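Local coordinates for protein 4-carboxymuconolactone decarboxylase (Sinorhizobium meliloti, PDB 4G9Q) that is probably a 4-carboxymuconolactone decarboxylase, a lyase of benzoate degradation, in a family that may also have peroxiredoxin activity, at residues Leu224-Asp229 with Val263-Arg267; Glu112-Leu117 with Arg203-Thr207; Arg76-Thr80 with Glu239-Leu244; Gln67-Leu71 with Glu235-Val240. All coordinates share one frame; numbering follows the deposited sequence.

Interaction 1: residues Leu224-Asp229 with Val263-Arg267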
loop_
_atom_site.group_PDB
_atom_site.type_symbol
_atom_site.label_atom_id
_atom_site.label_comp_id
_atom_site.label_asym_id
_atom_site.label_seq_id
_atom_site.Cartn_x
_atom_site.Cartn_y
_atom_site.Cartn_z
ATOM N N LEU A 224 -16.777 -8.663 -9.244
ATOM C CA LEU A 224 -16.600 -9.942 -9.935
ATOM C C LEU A 224 -17.919 -10.414 -10.545
ATOM O O LEU A 224 -17.946 -10.882 -11.683
ATOM C CB LEU A 224 -16.000 -11.006 -9.014
ATOM C CG LEU A 224 -15.815 -12.404 -9.624
ATOM C CD1 LEU A 224 -14.902 -12.380 -10.851
ATOM C CD2 LEU A 224 -15.279 -13.357 -8.570
ATOM N N ASN A 225 -19.012 -10.275 -9.796
ATOM C CA ASN A 225 -20.335 -10.551 -10.349
ATOM C C ASN A 225 -20.586 -9.707 -11.588
ATOM O O ASN A 225 -21.042 -10.212 -12.608
ATOM C CB ASN A 225 -21.433 -10.312 -9.311
ATOM C CG ASN A 225 -21.632 -11.492 -8.391
ATOM O OD1 ASN A 225 -21.554 -11.361 -7.170
ATOM N ND2 ASN A 225 -21.901 -12.654 -8.971
ATOM N N LYS A 226 -20.250 -8.423 -11.500
ATOM C CA LYS A 226 -20.412 -7.508 -12.626
ATOM C C LYS A 226 -19.567 -7.929 -13.834
ATOM O O LYS A 226 -20.046 -7.896 -14.965
ATOM C CB LYS A 226 -20.097 -6.074 -12.187
ATOM C CG LYS A 226 -20.600 -4.996 -13.136
ATOM C CD LYS A 226 -20.434 -3.607 -12.521
ATOM C CE LYS A 226 -20.838 -2.495 -13.493
ATOM N NZ LYS A 226 -22.277 -2.567 -13.899
ATOM N N ALA A 227 -18.325 -8.346 -13.583
ATOM C CA ALA A 227 -17.427 -8.824 -14.635
ATOM C C ALA A 227 -17.986 -10.059 -15.337
ATOM O O ALA A 227 -17.949 -10.159 -16.565
ATOM C CB ALA A 227 -16.043 -9.133 -14.051
ATOM N N LEU A 228 -18.498 -10.996 -14.544
ATOM C CA LEU A 228 -19.079 -12.221 -15.084
ATOM C C LEU A 228 -20.355 -11.905 -15.865
ATOM O O LEU A 228 -20.546 -12.434 -16.960
ATOM C CB LEU A 228 -19.330 -13.244 -13.969
ATOM C CG LEU A 228 -18.083 -13.780 -13.244
ATOM C CD1 LEU A 228 -18.478 -14.515 -11.975
ATOM C CD2 LEU A 228 -17.212 -14.681 -14.137
ATOM N N ASP A 229 -21.194 -11.022 -15.313
ATOM C CA ASP A 229 -22.379 -10.504 -16.023
ATOM C C ASP A 229 -21.982 -9.855 -17.349
ATOM O O ASP A 229 -22.688 -9.999 -18.353
ATOM C CB ASP A 229 -23.140 -9.466 -15.182
ATOM C CG ASP A 229 -23.840 -10.061 -13.966
ATOM O OD1 ASP A 229 -23.938 -11.302 -13.836
ATOM O OD2 ASP A 229 -24.297 -9.260 -13.120
ATOM N N VAL A 263 -18.618 -16.465 -5.025
ATOM C CA VAL A 263 -19.299 -15.911 -6.196
ATOM C C VAL A 263 -19.666 -17.021 -7.181
ATOM O O VAL A 263 -20.812 -17.109 -7.613
ATOM C CB VAL A 263 -18.458 -14.812 -6.890
ATOM C CG1 VAL A 263 -19.051 -14.445 -8.249
ATOM C CG2 VAL A 263 -18.375 -13.569 -6.007
ATOM N N PHE A 264 -18.701 -17.874 -7.520
ATOM C CA PHE A 264 -18.959 -18.956 -8.478
ATOM C C PHE A 264 -20.078 -19.875 -7.985
ATOM O O PHE A 264 -20.957 -20.282 -8.758
ATOM C CB PHE A 264 -17.689 -19.776 -8.759
ATOM C CG PHE A 264 -16.551 -18.989 -9.370
ATOM C CD1 PHE A 264 -16.777 -17.828 -10.106
ATOM C CD2 PHE A 264 -15.239 -19.446 -9.232
ATOM C CE1 PHE A 264 -15.709 -17.118 -10.668
ATOM C CE2 PHE A 264 -14.166 -18.752 -9.801
ATOM C CZ PHE A 264 -14.400 -17.586 -10.516
ATOM N N GLU A 265 -20.049 -20.190 -6.692
ATOM C CA GLU A 265 -21.040 -21.088 -6.105
ATOM C C GLU A 265 -22.422 -20.449 -6.061
ATOM O O GLU A 265 -23.427 -21.116 -6.319
ATOM C CB GLU A 265 -20.606 -21.547 -4.712
ATOM C CG GLU A 265 -19.411 -22.494 -4.749
ATOM C CD GLU A 265 -19.077 -23.102 -3.402
ATOM O OE1 GLU A 265 -19.660 -22.684 -2.375
ATOM O OE2 GLU A 265 -18.217 -24.007 -3.373
ATOM N N LYS A 266 -22.465 -19.156 -5.750
ATOM C CA LYS A 266 -23.730 -18.425 -5.677
ATOM C C LYS A 266 -24.424 -18.344 -7.039
ATOM O O LYS A 266 -25.654 -18.433 -7.103
ATOM C CB LYS A 266 -23.524 -17.030 -5.079
ATOM C CG LYS A 266 -24.780 -16.170 -4.992
ATOM C CD LYS A 266 -25.458 -16.286 -3.643
ATOM C CE LYS A 266 -26.586 -15.271 -3.518
ATOM N NZ LYS A 266 -27.353 -15.459 -2.260
ATOM N N ARG A 267 -23.643 -18.190 -8.116
ATOM C CA ARG A 267 -24.209 -18.119 -9.472
ATOM C C ARG A 267 -24.817 -19.450 -9.909
ATOM O O ARG A 267 -25.614 -19.488 -10.843
ATOM C CB ARG A 267 -23.201 -17.648 -10.538
ATOM C CG ARG A 267 -21.989 -16.878 -10.046
ATOM C CD ARG A 267 -21.823 -15.483 -10.655
ATOM N NE ARG A 267 -22.035 -15.371 -12.102
ATOM C CZ ARG A 267 -22.474 -14.258 -12.692
ATOM N NH1 ARG A 267 -22.742 -13.185 -11.961
ATOM N NH2 ARG A 267 -22.654 -14.213 -14.007
#
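Leu-224 and Leu-228, one turn apart on the same helix, meet Val-263 and Phe-264 to form the close-packed half of this contact. The CD2 methyl of Leu-224 lies 3.9 Å from Val-263 CB, and CD1 of Leu-228 comes to 3.8 Å from Val-263 CG1 while also resting at the edge of the Phe-264 ring. Toward solvent the contact becomes polar and rests largely on Arg-267. Leu-228 CB lies against one face of its guanidinium, over the centre of the flat group, and the end-on pair of nitrogens closes on a single oxygen of the exposed Asp-229: NH1 reaches OD1 at 2.9 Å, and NH2 reaches the same OD1 at 3.2 Å. Both approach from one face of the carboxylate, whose plane is turned 41° from the guanidinium. An alanine in place of Arg-267 is likely to leave Asp-229 without its positive mate and the outer flank of Leu-228 uncovered. The short helical segments cross at -56°, their axes 11.0 Å apart. Helix 234-248 completes the apolar side, with Ala-237 against Leu-224 and Glu-234 against Leu-228 and Phe-264; helix 200-213 packs on Ala-227 through Ser-204, and Val-176 of the second subunit reaches Phe-264.

Interaction 2: residues Glu112-Leu117 with Arg203-Thr207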
loop_
_atom_site.group_PDB
_atom_site.type_symbol
_atom_site.label_atom_id
_atom_site.label_comp_id
_atom_site.label_asym_id
_atom_site.label_seq_id
_atom_site.Cartn_x
_atom_site.Cartn_y
_atom_site.Cartn_z
ATOM N N GLU A 112 -8.215 5.273 -20.824
ATOM C CA GLU A 112 -9.419 5.101 -20.009
ATOM C C GLU A 112 -9.149 4.341 -18.711
ATOM O O GLU A 112 -9.789 4.608 -17.694
ATOM C CB GLU A 112 -10.535 4.435 -20.823
ATOM C CG GLU A 112 -11.906 4.426 -20.135
ATOM C CD GLU A 112 -12.496 5.815 -19.925
ATOM O OE1 GLU A 112 -11.939 6.811 -20.450
ATOM O OE2 GLU A 112 -13.526 5.911 -19.228
ATOM N N THR A 113 -8.190 3.415 -18.738
ATOM C CA THR A 113 -7.826 2.673 -17.526
ATOM C C THR A 113 -7.296 3.626 -16.454
ATOM O O THR A 113 -7.658 3.520 -15.275
ATOM C CB THR A 113 -6.800 1.564 -17.835
ATOM O OG1 THR A 113 -7.409 0.614 -18.713
ATOM C CG2 THR A 113 -6.356 0.846 -16.555
ATOM N N ILE A 114 -6.456 4.560 -16.880
ATOM C CA ILE A 114 -5.911 5.589 -15.995
ATOM C C ILE A 114 -7.040 6.425 -15.370
ATOM O O ILE A 114 -7.077 6.612 -14.156
ATOM C CB ILE A 114 -4.859 6.448 -16.736
ATOM C CG1 ILE A 114 -3.654 5.560 -17.080
ATOM C CG2 ILE A 114 -4.429 7.652 -15.887
ATOM C CD1 ILE A 114 -2.726 6.111 -18.147
ATOM N N THR A 115 -7.975 6.890 -16.196
ATOM C CA THR A 115 -9.095 7.687 -15.695
ATOM C C THR A 115 -9.978 6.895 -14.736
ATOM O O THR A 115 -10.393 7.407 -13.690
ATOM C CB THR A 115 -9.921 8.256 -16.854
ATOM O OG1 THR A 115 -9.076 9.111 -17.634
ATOM C CG2 THR A 115 -11.117 9.051 -16.344
ATOM N N HIS A 116 -10.259 5.645 -15.098
ATOM C CA HIS A 116 -11.063 4.774 -14.265
ATOM C C HIS A 116 -10.415 4.568 -12.900
ATOM O O HIS A 116 -11.087 4.630 -11.869
ATOM C CB HIS A 116 -11.283 3.419 -14.947
ATOM C CG HIS A 116 -12.290 2.564 -14.248
ATOM N ND1 HIS A 116 -13.643 2.808 -14.318
ATOM C CD2 HIS A 116 -12.141 1.483 -13.445
ATOM C CE1 HIS A 116 -14.287 1.917 -13.585
ATOM N NE2 HIS A 116 -13.398 1.099 -13.048
ATOM N N LEU A 117 -9.106 4.338 -12.902
ATOM C CA LEU A 117 -8.400 4.069 -11.655
ATOM C C LEU A 117 -8.112 5.312 -10.816
ATOM O O LEU A 117 -7.770 5.182 -9.644
ATOM C CB LEU A 117 -7.146 3.221 -11.895
ATOM C CG LEU A 117 -7.469 1.814 -12.425
ATOM C CD1 LEU A 117 -6.193 1.010 -12.550
ATOM C CD2 LEU A 117 -8.496 1.083 -11.553
ATOM N N ARG A 203 -13.721 -2.787 -18.416
ATOM C CA ARG A 203 -13.759 -1.887 -17.260
ATOM C C ARG A 203 -13.870 -2.692 -15.963
ATOM O O ARG A 203 -13.215 -2.378 -14.971
ATOM C CB ARG A 203 -14.898 -0.873 -17.380
ATOM C CG ARG A 203 -14.773 0.304 -16.416
ATOM C CD ARG A 203 -15.892 1.328 -16.610
ATOM N NE ARG A 203 -15.838 1.975 -17.924
ATOM C CZ ARG A 203 -15.075 3.028 -18.221
ATOM N NH1 ARG A 203 -14.274 3.572 -17.307
ATOM N NH2 ARG A 203 -15.106 3.531 -19.447
ATOM N N SER A 204 -14.684 -3.743 -15.988
ATOM C CA SER A 204 -14.796 -4.648 -14.848
ATOM C C SER A 204 -13.487 -5.403 -14.621
ATOM O O SER A 204 -13.072 -5.594 -13.475
ATOM C CB SER A 204 -15.955 -5.623 -15.050
ATOM O OG SER A 204 -17.200 -4.954 -14.890
ATOM N N LEU A 205 -12.845 -5.823 -15.713
ATOM C CA LEU A 205 -11.547 -6.499 -15.642
ATOM C C LEU A 205 -10.501 -5.639 -14.921
ATOM O O LEU A 205 -9.837 -6.109 -13.998
ATOM C CB LEU A 205 -11.057 -6.889 -17.044
ATOM C CG LEU A 205 -9.689 -7.576 -17.143
ATOM C CD1 LEU A 205 -9.686 -8.887 -16.361
ATOM C CD2 LEU A 205 -9.306 -7.816 -18.596
ATOM N N VAL A 206 -10.360 -4.384 -15.339
ATOM C CA VAL A 206 -9.384 -3.497 -14.697
ATOM C C VAL A 206 -9.746 -3.218 -13.232
ATOM O O VAL A 206 -8.859 -3.113 -12.384
ATOM C CB VAL A 206 -9.119 -2.178 -15.493
ATOM C CG1 VAL A 206 -8.432 -2.478 -16.832
ATOM C CG2 VAL A 206 -10.380 -1.380 -15.714
ATOM N N THR A 207 -11.046 -3.119 -12.943
ATOM C CA THR A 207 -11.514 -2.901 -11.574
ATOM C C THR A 207 -11.162 -4.089 -10.674
ATOM O O THR A 207 -10.572 -3.895 -9.609
ATOM C CB THR A 207 -13.029 -2.603 -11.507
ATOM O OG1 THR A 207 -13.332 -1.520 -12.394
ATOM C CG2 THR A 207 -13.450 -2.225 -10.085
#
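His-116 lays one face of its imidazole over the aliphatic part of Arg-203, whose CG stands 3.5 Å from the ring centroid in a CH-pi contact displaced toward the rim. Carrying CG anti to the backbone N (chi1 -170°), His-116 reaches across to the second helix, where its NE2 donates to Thr-207 OG1 at 2.7 Å. That hydroxyl passes its own hydrogen to Arg-203 O, also at 2.7 Å, a relay that fixes which way the threonine oxygen presents its lone pairs. Beyond the ring, the bend of Arg-203 at chi3 turns its guanidinium to Glu-112: NH2 lies 2.9 Å and NH1 3.1 Å from the same OE2, on the anti side of the carboxylate, with the two planes 83° apart. Arg-195 adds a second salt bridge to that oxygen, so a buried acid is matched by two arginines. Val-206 lies beside this polar row, its CG1 3.9 Å from Thr-113 CG2. Around the crossing, Trp-193 meets His-116 edge-to-face and Tyr-120 stacks on it. Helix 178-192 supplies Leu-192 to both His-116 and Arg-203, while helix 73-86 backs Thr-113 and Leu-117, and His-223 of helix 220-229 touches Thr-207.

Interaction 3: residues Arg76-Thr80 with Glu239-Leu244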
loop_
_atom_site.group_PDB
_atom_site.type_symbol
_atom_site.label_atom_id
_atom_site.label_comp_id
_atom_site.label_asym_id
_atom_site.label_seq_id
_atom_site.Cartn_x
_atom_site.Cartn_y
_atom_site.Cartn_z
ATOM N N ARG A 76 -4.056 -9.893 -20.328
ATOM C CA ARG A 76 -2.984 -9.891 -19.323
ATOM C C ARG A 76 -2.314 -8.520 -19.213
ATOM O O ARG A 76 -1.962 -8.079 -18.117
ATOM C CB ARG A 76 -1.947 -10.984 -19.603
ATOM C CG ARG A 76 -2.437 -12.364 -19.231
ATOM C CD ARG A 76 -1.402 -13.451 -19.510
ATOM N NE ARG A 76 -2.074 -14.747 -19.466
ATOM C CZ ARG A 76 -2.265 -15.458 -18.359
ATOM N NH1 ARG A 76 -1.804 -15.027 -17.186
ATOM N NH2 ARG A 76 -2.913 -16.612 -18.428
ATOM N N SER A 77 -2.153 -7.842 -20.347
ATOM C CA SER A 77 -1.601 -6.488 -20.339
ATOM C C SER A 77 -2.496 -5.507 -19.572
ATOM O O SER A 77 -1.997 -4.704 -18.784
ATOM C CB SER A 77 -1.335 -5.993 -21.762
ATOM O OG SER A 77 -0.172 -6.600 -22.307
ATOM N N LEU A 78 -3.811 -5.582 -19.789
ATOM C CA LEU A 78 -4.755 -4.746 -19.043
ATOM C C LEU A 78 -4.697 -5.019 -17.541
ATOM O O LEU A 78 -4.688 -4.088 -16.735
ATOM C CB LEU A 78 -6.186 -4.933 -19.554
ATOM C CG LEU A 78 -6.560 -4.171 -20.829
ATOM C CD1 LEU A 78 -7.907 -4.669 -21.330
ATOM C CD2 LEU A 78 -6.586 -2.660 -20.591
ATOM N N VAL A 79 -4.654 -6.299 -17.178
ATOM C CA VAL A 79 -4.553 -6.718 -15.777
ATOM C C VAL A 79 -3.262 -6.202 -15.135
ATOM O O VAL A 79 -3.266 -5.721 -13.994
ATOM C CB VAL A 79 -4.637 -8.257 -15.658
ATOM C CG1 VAL A 79 -4.255 -8.735 -14.261
ATOM C CG2 VAL A 79 -6.048 -8.735 -16.014
ATOM N N THR A 80 -2.167 -6.299 -15.882
ATOM C CA THR A 80 -0.853 -5.886 -15.387
ATOM C C THR A 80 -0.789 -4.368 -15.198
ATOM O O THR A 80 -0.327 -3.889 -14.157
ATOM C CB THR A 80 0.272 -6.363 -16.317
ATOM O OG1 THR A 80 0.146 -7.778 -16.510
ATOM C CG2 THR A 80 1.650 -6.063 -15.706
ATOM N N GLU A 239 -7.623 -17.005 -14.072
ATOM C CA GLU A 239 -6.333 -16.617 -14.648
ATOM C C GLU A 239 -5.906 -15.228 -14.182
ATOM O O GLU A 239 -4.716 -14.985 -13.993
ATOM C CB GLU A 239 -6.356 -16.671 -16.181
ATOM C CG GLU A 239 -6.500 -18.083 -16.773
ATOM C CD GLU A 239 -5.285 -18.983 -16.548
ATOM O OE1 GLU A 239 -4.148 -18.478 -16.412
ATOM O OE2 GLU A 239 -5.470 -20.219 -16.526
ATOM N N VAL A 240 -6.876 -14.328 -14.012
ATOM C CA VAL A 240 -6.608 -12.976 -13.492
ATOM C C VAL A 240 -5.994 -13.069 -12.090
ATOM O O VAL A 240 -4.950 -12.479 -11.812
ATOM C CB VAL A 240 -7.890 -12.094 -13.473
ATOM C CG1 VAL A 240 -7.643 -10.792 -12.720
ATOM C CG2 VAL A 240 -8.359 -11.800 -14.894
ATOM N N ILE A 241 -6.638 -13.840 -11.222
ATOM C CA ILE A 241 -6.143 -14.053 -9.864
ATOM C C ILE A 241 -4.748 -14.682 -9.897
ATOM O O ILE A 241 -3.862 -14.275 -9.146
ATOM C CB ILE A 241 -7.122 -14.910 -9.032
ATOM C CG1 ILE A 241 -8.463 -14.177 -8.889
ATOM C CG2 ILE A 241 -6.537 -15.238 -7.658
ATOM C CD1 ILE A 241 -9.587 -15.016 -8.289
ATOM N N THR A 242 -4.562 -15.662 -10.776
ATOM C CA THR A 242 -3.279 -16.361 -10.899
ATOM C C THR A 242 -2.160 -15.423 -11.371
ATOM O O THR A 242 -1.057 -15.414 -10.811
ATOM C CB THR A 242 -3.421 -17.587 -11.821
ATOM O OG1 THR A 242 -4.461 -18.429 -11.312
ATOM C CG2 THR A 242 -2.112 -18.381 -11.895
ATOM N N HIS A 243 -2.458 -14.615 -12.386
ATOM C CA HIS A 243 -1.518 -13.627 -12.906
ATOM C C HIS A 243 -1.097 -12.647 -11.803
ATOM O O HIS A 243 0.085 -12.314 -11.659
ATOM C CB HIS A 243 -2.167 -12.889 -14.083
ATOM C CG HIS A 243 -1.219 -12.054 -14.880
ATOM N ND1 HIS A 243 -0.451 -12.571 -15.904
ATOM C CD2 HIS A 243 -0.934 -10.731 -14.825
ATOM C CE1 HIS A 243 0.272 -11.601 -16.438
ATOM N NE2 HIS A 243 0.003 -10.478 -15.795
ATOM N N LEU A 244 -2.074 -12.226 -11.005
ATOM C CA LEU A 244 -1.848 -11.245 -9.952
ATOM C C LEU A 244 -1.082 -11.782 -8.745
ATOM O O LEU A 244 -0.543 -10.997 -7.967
ATOM C CB LEU A 244 -3.174 -10.620 -9.515
ATOM C CG LEU A 244 -3.808 -9.701 -10.562
ATOM C CD1 LEU A 244 -5.188 -9.252 -10.096
ATOM C CD2 LEU A 244 -2.909 -8.501 -10.850
HETATM O O HOH W 1 -2.765 -16.673 -15.066
#
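Arg-76 and Glu-239 supply the ionic part of this buried contact: NH2 of the arginine lies 3.0 Å from Glu-239 OE1, approaching from above the carboxylate plane. The same oxygen is also held by Arg-68, while NE and NH2 of Arg-76 bond to the backbone oxygens of Leu-71 and Arg-68, so the guanidinium is fixed from several directions.

Hydrogen bonds run on from there. Arg-76 NH1 donates to His-243 ND1 at 3.1 Å, and NE2 on the other side of the ring donates to Thr-80 OG1 at 2.8 Å. Thr-80 OG1 gives its hydrogen to Arg-76 O, from the opposite face of that carbonyl to the Thr-80 backbone N. A water accepts from Arg-76 NH1 at 2.9 Å and donates to both Glu-239 OE1 and Glu-239 O. With chi1 of -168°, the His-243 ring points at the other helix and spans the arginine and the threonine. A leucine in place of Arg-76 would probably leave Glu-239 with one charged partner fewer and His-243 ND1 without its donor, the ring being less firmly fixed.

Apolar packing lies alongside. Val-79 divides its methyls, CG1 meeting Leu-244 CD2 at 3.7 Å and CG2 meeting Val-240 CG2 at 4.0 Å, with Leu-205 of helix 200-213 against both valines.

Trp-66 edge-to-face and Tyr-247 stacked enclose His-243. Two helices crossing at -54° around a buried Arg-Glu-His-Thr network belong to the all-helical carboxymuconolactone decarboxylase fold, whose family region occurs twice in this chain.

Interaction 4: residues Gln67-Leu71 with Glu235-Val240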
loop_
_atom_site.group_PDB
_atom_site.type_symbol
_atom_site.label_atom_id
_atom_site.label_comp_id
_atom_site.label_asym_id
_atom_site.label_seq_id
_atom_site.Cartn_x
_atom_site.Cartn_y
_atom_site.Cartn_z
ATOM N N GLN A 67 2.284 -17.204 -20.777
ATOM C CA GLN A 67 1.993 -18.137 -21.869
ATOM C C GLN A 67 0.756 -19.004 -21.635
ATOM O O GLN A 67 0.368 -19.779 -22.520
ATOM C CB GLN A 67 3.208 -19.027 -22.160
ATOM C CG GLN A 67 4.473 -18.265 -22.557
ATOM C CD GLN A 67 4.226 -17.203 -23.615
ATOM O OE1 GLN A 67 4.401 -16.009 -23.362
ATOM N NE2 GLN A 67 3.815 -17.630 -24.807
ATOM N N ARG A 68 0.134 -18.872 -20.460
ATOM C CA ARG A 68 -1.067 -19.644 -20.135
ATOM C C ARG A 68 -2.222 -19.187 -21.023
ATOM O O ARG A 68 -2.615 -18.023 -20.978
ATOM C CB ARG A 68 -1.443 -19.507 -18.660
ATOM C CG ARG A 68 -0.434 -20.093 -17.687
ATOM C CD ARG A 68 -0.902 -19.916 -16.238
ATOM N NE ARG A 68 -2.197 -20.550 -15.992
ATOM C CZ ARG A 68 -2.371 -21.827 -15.665
ATOM N NH1 ARG A 68 -1.329 -22.641 -15.532
ATOM N NH2 ARG A 68 -3.598 -22.293 -15.470
ATOM N N PRO A 69 -2.757 -20.106 -21.848
ATOM C CA PRO A 69 -3.671 -19.702 -22.924
ATOM C C PRO A 69 -5.090 -19.317 -22.493
ATOM O O PRO A 69 -5.831 -18.757 -23.306
ATOM C CB PRO A 69 -3.713 -20.945 -23.822
ATOM C CG PRO A 69 -3.436 -22.073 -22.899
ATOM C CD PRO A 69 -2.436 -21.543 -21.911
ATOM N N GLY A 70 -5.457 -19.608 -21.243
ATOM C CA GLY A 70 -6.796 -19.303 -20.727
ATOM C C GLY A 70 -7.133 -17.821 -20.702
ATOM O O GLY A 70 -8.301 -17.437 -20.702
ATOM N N LEU A 71 -6.098 -16.993 -20.672
ATOM C CA LEU A 71 -6.251 -15.549 -20.723
ATOM C C LEU A 71 -5.198 -15.031 -21.687
ATOM O O LEU A 71 -4.010 -15.345 -21.544
ATOM C CB LEU A 71 -6.060 -14.941 -19.329
ATOM C CG LEU A 71 -6.434 -13.470 -19.124
ATOM C CD1 LEU A 71 -7.955 -13.270 -19.169
ATOM C CD2 LEU A 71 -5.867 -12.986 -17.784
ATOM N N GLU A 235 -13.037 -19.089 -15.911
ATOM C CA GLU A 235 -11.632 -19.483 -16.077
ATOM C C GLU A 235 -10.741 -18.270 -16.314
ATOM O O GLU A 235 -9.614 -18.227 -15.828
ATOM C CB GLU A 235 -11.435 -20.561 -17.160
ATOM C CG GLU A 235 -11.612 -20.116 -18.615
ATOM C CD GLU A 235 -10.355 -19.499 -19.233
ATOM O OE1 GLU A 235 -9.244 -19.640 -18.664
ATOM O OE2 GLU A 235 -10.486 -18.867 -20.304
ATOM N N GLN A 236 -11.254 -17.281 -17.049
ATOM C CA GLN A 236 -10.525 -16.024 -17.238
ATOM C C GLN A 236 -10.291 -15.341 -15.889
ATOM O O GLN A 236 -9.183 -14.878 -15.609
ATOM C CB GLN A 236 -11.263 -15.099 -18.213
ATOM C CG GLN A 236 -11.034 -15.477 -19.685
ATOM C CD GLN A 236 -12.011 -14.830 -20.656
ATOM O OE1 GLN A 236 -12.970 -14.165 -20.261
ATOM N NE2 GLN A 236 -11.771 -15.041 -21.946
ATOM N N ALA A 237 -11.332 -15.301 -15.054
ATOM C CA ALA A 237 -11.231 -14.711 -13.717
ATOM C C ALA A 237 -10.201 -15.448 -12.867
ATOM O O ALA A 237 -9.441 -14.826 -12.129
ATOM C CB ALA A 237 -12.594 -14.695 -13.027
ATOM N N ALA A 238 -10.165 -16.774 -12.985
ATOM C CA ALA A 238 -9.170 -17.577 -12.276
ATOM C C ALA A 238 -7.762 -17.237 -12.768
ATOM O O ALA A 238 -6.824 -17.179 -11.975
ATOM C CB ALA A 238 -9.461 -19.067 -12.446
ATOM N N GLU A 239 -7.623 -17.005 -14.072
ATOM C CA GLU A 239 -6.333 -16.617 -14.648
ATOM C C GLU A 239 -5.906 -15.228 -14.182
ATOM O O GLU A 239 -4.716 -14.985 -13.993
ATOM C CB GLU A 239 -6.356 -16.671 -16.181
ATOM C CG GLU A 239 -6.500 -18.083 -16.773
ATOM C CD GLU A 239 -5.285 -18.983 -16.548
ATOM O OE1 GLU A 239 -4.148 -18.478 -16.412
ATOM O OE2 GLU A 239 -5.470 -20.219 -16.526
ATOM N N VAL A 240 -6.876 -14.328 -14.012
ATOM C CA VAL A 240 -6.608 -12.976 -13.492
ATOM C C VAL A 240 -5.994 -13.069 -12.090
ATOM O O VAL A 240 -4.950 -12.479 -11.812
ATOM C CB VAL A 240 -7.890 -12.094 -13.473
ATOM C CG1 VAL A 240 -7.643 -10.792 -12.720
ATOM C CG2 VAL A 240 -8.359 -11.800 -14.894
HETATM O O HOH W 2 -4.458 -21.418 -19.175
#
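Gly-70 and Leu-71, at the end of a type I beta turn running from Arg-68 to Leu-71, lie against residues 235-240 of helix 234-248, and the backbones come closest where Leu-71 CA stands 5.5 Å from Gln-236 CA. At Gly-70 the chain passes so near the helix that a side chain would run into the carboxylate of Glu-235. That acid bends back on itself to put OE2 2.6 Å from Gly-70 O.

Leu-71 lies along the helix surface. Its CB rests 3.6 Å from Glu-239 CB, while CD1 meets Gln-236 CG at 3.8 Å and CD2 meets Val-240 CG2 at 4.0 Å. Arg-68 works at the other end of the turn. A bend at chi3 (59°) brings the guanidinium side-on to Glu-239, NE to OE1 at 2.9 Å and NH2 to OE2 at 3.0 Å. Each oxygen uses its syn lone pair, and the two groups are nearly coplanar, 16° apart. A water accepts from Gly-70 N and donates to Glu-239 OE2, tying the turn to the same carboxylate. Tyr-183 of the second subunit packs on Arg-68.

With both oxygens of Glu-239 engaged by Arg-68 and one of them also by Arg-76, the carboxylate is held against rotation, and the turn is tied to the helix chiefly through this charged side-chain pair.

How the interactions relate
Interactions 3 and 4 form one unit: their centres are 8 Å apart, they share Glu-239 and Val-240, and Arg-76 of interaction 3 probably bonds to Leu-71 O and Arg-68 O of interaction 4. Interaction 2, centred about 13 Å from interaction 3, repeats its plan of arginine, glutamate, histidine and threonine with a matching crossing, the partners exchanged between the two family regions, which is consistent with an internal duplication. The two buried clusters are joined by Leu-205, whose CD1 lies 3.5 Å from Val-240 CG2. Interaction 1 is more peripheral, reaching interaction 2 through Ala-227 and Ser-204 and interaction 4 through Ala-237.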